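Local coordinates for LAO/AO transport system kinase (Escherichia coli, PDB 2P67), which is a P-loop NTPase-fold protein of the MeaB family, at residues 71-79 / 111-119. Numbering follows the deposited sequence.
Sequences TFLEAFGML and NDLARAEAA
Helix 69-82, which begins in what fits a Walker A P-loop, is met on one side by the loop leading into strand 119-124, at the edge of this chain's parallel sheet: Glu74, Gly77 and Met78 touch Asn111, Asp112 and Leu113. The single hydrogen bond between the two segments runs from the backbone N of Asp112 to Glu74 OE2, 2.8 Å long and fairly straight at 160°, and it uses the anti lone pair of that oxygen. Glu74 gets there because CG is anti to the backbone N (chi1 -178°) and the chain stays extended, carrying the carboxylate past the oppositely running side chain of Asn111. Glu74 OE2 also lies 3.1 Å from Asp112 OD2; two acceptors this close are unfavourable if both are charged, so one of them may hold a proton part of the time. Asn111 shapes the loop itself: its OD1 accepts from Ala114 N, nearly in line with the C=O bond, closing an Asx motif that overlaps a type I turn from Leu113 to Ala116.

Next to this polar pair Leu113 inserts its two methyls against the helix backbone. Leu113 CD1 rests 3.6 Å from Gly77 CA, where the lack of a side chain permits so close an approach, while Leu113 CD2 faces the carbonyl O of Leu73 at 3.7 Å. Met78 is bent at chi2 and chi3, which brings Met78 SD to 3.7 Å from Asp112 O and 4.1 Å from Ala116 CB. Ile81 continues the apolar surface toward Leu113 and Ala116, and Leu73 packs on Ile153 of strand 151-157. Together these contacts join the P-loop helix to the edge-strand connection of a parallel-sheet alpha/beta domain, as expected of a P-loop NTPase fold.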
loop_
_atom_site.group_PDB
_atom_site.type_symbol
_atom_site.label_atom_id
_atom_site.label_comp_id
_atom_site.label_asym_id
_atom_site.label_seq_id
_atom_site.Cartn_x
_atom_site.Cartn_y
_atom_site.Cartn_z
ATOM N N THR A 71 5.749 4.328 -30.165
ATOM C CA THR A 71 5.095 3.777 -31.363
ATOM C C THR A 71 3.667 3.356 -31.069
ATOM O O THR A 71 2.761 3.574 -31.888
ATOM C CB THR A 71 5.892 2.611 -32.008
ATOM O OG1 THR A 71 5.937 1.478 -31.122
ATOM C CG2 THR A 71 7.301 3.059 -32.326
ATOM N N PHE A 72 3.464 2.761 -29.889
ATOM C CA PHE A 72 2.129 2.381 -29.461
ATOM C C PHE A 72 1.212 3.597 -29.351
ATOM O O PHE A 72 0.112 3.578 -29.884
ATOM C CB PHE A 72 2.142 1.601 -28.131
ATOM C CG PHE A 72 0.772 1.407 -27.551
ATOM C CD1 PHE A 72 -0.062 0.415 -28.051
ATOM C CD2 PHE A 72 0.301 2.241 -26.538
ATOM C CE1 PHE A 72 -1.343 0.244 -27.547
ATOM C CE2 PHE A 72 -0.984 2.083 -26.023
ATOM C CZ PHE A 72 -1.811 1.072 -26.532
ATOM N N LEU A 73 1.654 4.633 -28.641
ATOM C CA LEU A 73 0.854 5.842 -28.482
ATOM C C LEU A 73 0.470 6.492 -29.806
ATOM O O LEU A 73 -0.660 6.957 -29.975
ATOM C CB LEU A 73 1.567 6.848 -27.589
ATOM C CG LEU A 73 1.554 6.502 -26.102
ATOM C CD1 LEU A 73 2.489 7.455 -25.368
ATOM C CD2 LEU A 73 0.125 6.536 -25.528
ATOM N N GLU A 74 1.415 6.525 -30.735
ATOM C CA GLU A 74 1.150 7.061 -32.068
ATOM C C GLU A 74 0.076 6.238 -32.777
ATOM O O GLU A 74 -0.908 6.785 -33.267
ATOM C CB GLU A 74 2.439 7.103 -32.900
ATOM C CG GLU A 74 2.204 7.698 -34.297
ATOM C CD GLU A 74 3.368 7.462 -35.248
ATOM O OE1 GLU A 74 3.973 6.373 -35.206
ATOM O OE2 GLU A 74 3.664 8.371 -36.057
ATOM N N ALA A 75 0.268 4.923 -32.831
ATOM C CA ALA A 75 -0.720 4.040 -33.458
ATOM C C ALA A 75 -2.089 4.126 -32.782
ATOM O O ALA A 75 -3.110 4.236 -33.447
ATOM C CB ALA A 75 -0.200 2.593 -33.501
ATOM N N PHE A 76 -2.104 4.089 -31.445
ATOM C CA PHE A 76 -3.350 4.125 -30.688
ATOM C C PHE A 76 -4.048 5.466 -30.898
ATOM O O PHE A 76 -5.257 5.508 -31.159
ATOM C CB PHE A 76 -3.067 3.863 -29.192
ATOM C CG PHE A 76 -4.301 3.836 -28.317
ATOM C CD1 PHE A 76 -5.252 2.817 -28.433
ATOM C CD2 PHE A 76 -4.501 4.826 -27.352
ATOM C CE1 PHE A 76 -6.387 2.794 -27.600
ATOM C CE2 PHE A 76 -5.638 4.815 -26.520
ATOM C CZ PHE A 76 -6.582 3.807 -26.647
ATOM N N GLY A 77 -3.279 6.548 -30.789
ATOM C CA GLY A 77 -3.798 7.913 -30.970
ATOM C C GLY A 77 -4.428 8.089 -32.348
ATOM O O GLY A 77 -5.556 8.600 -32.472
ATOM N N MET A 78 -3.707 7.635 -33.374
ATOM C CA MET A 78 -4.200 7.716 -34.762
ATOM C C MET A 78 -5.468 6.890 -34.973
ATOM O O MET A 78 -6.370 7.317 -35.684
ATOM C CB MET A 78 -3.097 7.376 -35.779
ATOM C CG MET A 78 -2.020 8.479 -35.930
ATOM S SD MET A 78 -2.673 10.162 -36.204
ATOM C CE MET A 78 -3.571 9.969 -37.739
ATOM N N LEU A 79 -5.566 5.736 -34.317
ATOM C CA LEU A 79 -6.822 4.962 -34.346
ATOM C C LEU A 79 -8.007 5.758 -33.806
ATOM O O LEU A 79 -9.087 5.765 -34.403
ATOM C CB LEU A 79 -6.672 3.640 -33.574
ATOM C CG LEU A 79 -7.865 2.682 -33.478
ATOM C CD1 LEU A 79 -7.343 1.302 -33.218
ATOM C CD2 LEU A 79 -8.853 3.056 -32.409
ATOM N N ASN A 111 5.985 13.030 -35.024
ATOM C CA ASN A 111 5.334 11.844 -35.566
ATOM C C ASN A 111 3.950 12.154 -36.118
ATOM O O ASN A 111 3.540 13.312 -36.161
ATOM C CB ASN A 111 5.262 10.740 -34.505
ATOM C CG ASN A 111 4.435 11.134 -33.281
ATOM O OD1 ASN A 111 3.588 12.034 -33.333
ATOM N ND2 ASN A 111 4.674 10.442 -32.173
ATOM N N ASP A 112 3.226 11.116 -36.521
ATOM C CA ASP A 112 1.906 11.289 -37.125
ATOM C C ASP A 112 0.861 11.887 -36.194
ATOM O O ASP A 112 0.012 12.663 -36.634
ATOM C CB ASP A 112 1.416 9.975 -37.709
ATOM C CG ASP A 112 2.070 9.671 -39.029
ATOM O OD1 ASP A 112 1.716 10.347 -40.023
ATOM O OD2 ASP A 112 2.949 8.781 -39.066
ATOM N N LEU A 113 0.933 11.530 -34.913
ATOM C CA LEU A 113 0.032 12.092 -33.900
ATOM C C LEU A 113 0.259 13.594 -33.733
ATOM O O LEU A 113 -0.697 14.360 -33.579
ATOM C CB LEU A 113 0.188 11.361 -32.557
ATOM C CG LEU A 113 -0.954 11.443 -31.544
ATOM C CD1 LEU A 113 -2.284 11.010 -32.154
ATOM C CD2 LEU A 113 -0.648 10.602 -30.309
ATOM N N ALA A 114 1.528 14.002 -33.781
ATOM C CA ALA A 114 1.919 15.417 -33.726
ATOM C C ALA A 114 1.318 16.245 -34.864
ATOM O O ALA A 114 1.070 17.449 -34.713
ATOM C CB ALA A 114 3.427 15.540 -33.735
ATOM N N ARG A 115 1.091 15.594 -36.000
ATOM C CA ARG A 115 0.604 16.257 -37.202
ATOM C C ARG A 115 -0.908 16.261 -37.286
ATOM O O ARG A 115 -1.473 16.909 -38.159
ATOM C CB ARG A 115 1.186 15.589 -38.445
ATOM C CG ARG A 115 2.703 15.712 -38.540
ATOM C CD ARG A 115 3.273 14.935 -39.723
ATOM N NE ARG A 115 2.882 15.517 -41.006
ATOM C CZ ARG A 115 3.574 15.375 -42.136
ATOM N NH1 ARG A 115 4.714 14.683 -42.146
ATOM N NH2 ARG A 115 3.129 15.939 -43.256
ATOM N N ALA A 116 -1.567 15.532 -36.387
ATOM C CA ALA A 116 -3.020 15.453 -36.416
ATOM C C ALA A 116 -3.630 16.675 -35.751
ATOM O O ALA A 116 -3.277 17.012 -34.627
ATOM C CB ALA A 116 -3.496 14.176 -35.742
ATOM N N GLU A 117 -4.546 17.349 -36.445
ATOM C CA GLU A 117 -5.191 18.546 -35.872
ATOM C C GLU A 117 -6.181 18.203 -34.749
ATOM O O GLU A 117 -6.485 19.045 -33.896
ATOM C CB GLU A 117 -5.880 19.377 -36.971
ATOM C CG GLU A 117 -4.901 19.998 -37.980
ATOM C CD GLU A 117 -5.596 20.754 -39.111
ATOM O OE1 GLU A 117 -6.837 20.621 -39.269
ATOM O OE2 GLU A 117 -4.889 21.484 -39.849
ATOM N N ALA A 118 -6.664 16.958 -34.755
ATOM C CA ALA A 118 -7.577 16.469 -33.722
ATOM C C ALA A 118 -6.827 15.919 -32.504
ATOM O O ALA A 118 -7.444 15.365 -31.591
ATOM C CB ALA A 118 -8.543 15.413 -34.305
ATOM N N ALA A 119 -5.500 16.072 -32.499
ATOM C CA ALA A 119 -4.693 15.733 -31.321
ATOM C C ALA A 119 -4.049 16.972 -30.654
ATOM O O ALA A 119 -4.041 18.089 -31.217
ATOM C CB ALA A 119 -3.654 14.679 -31.667
#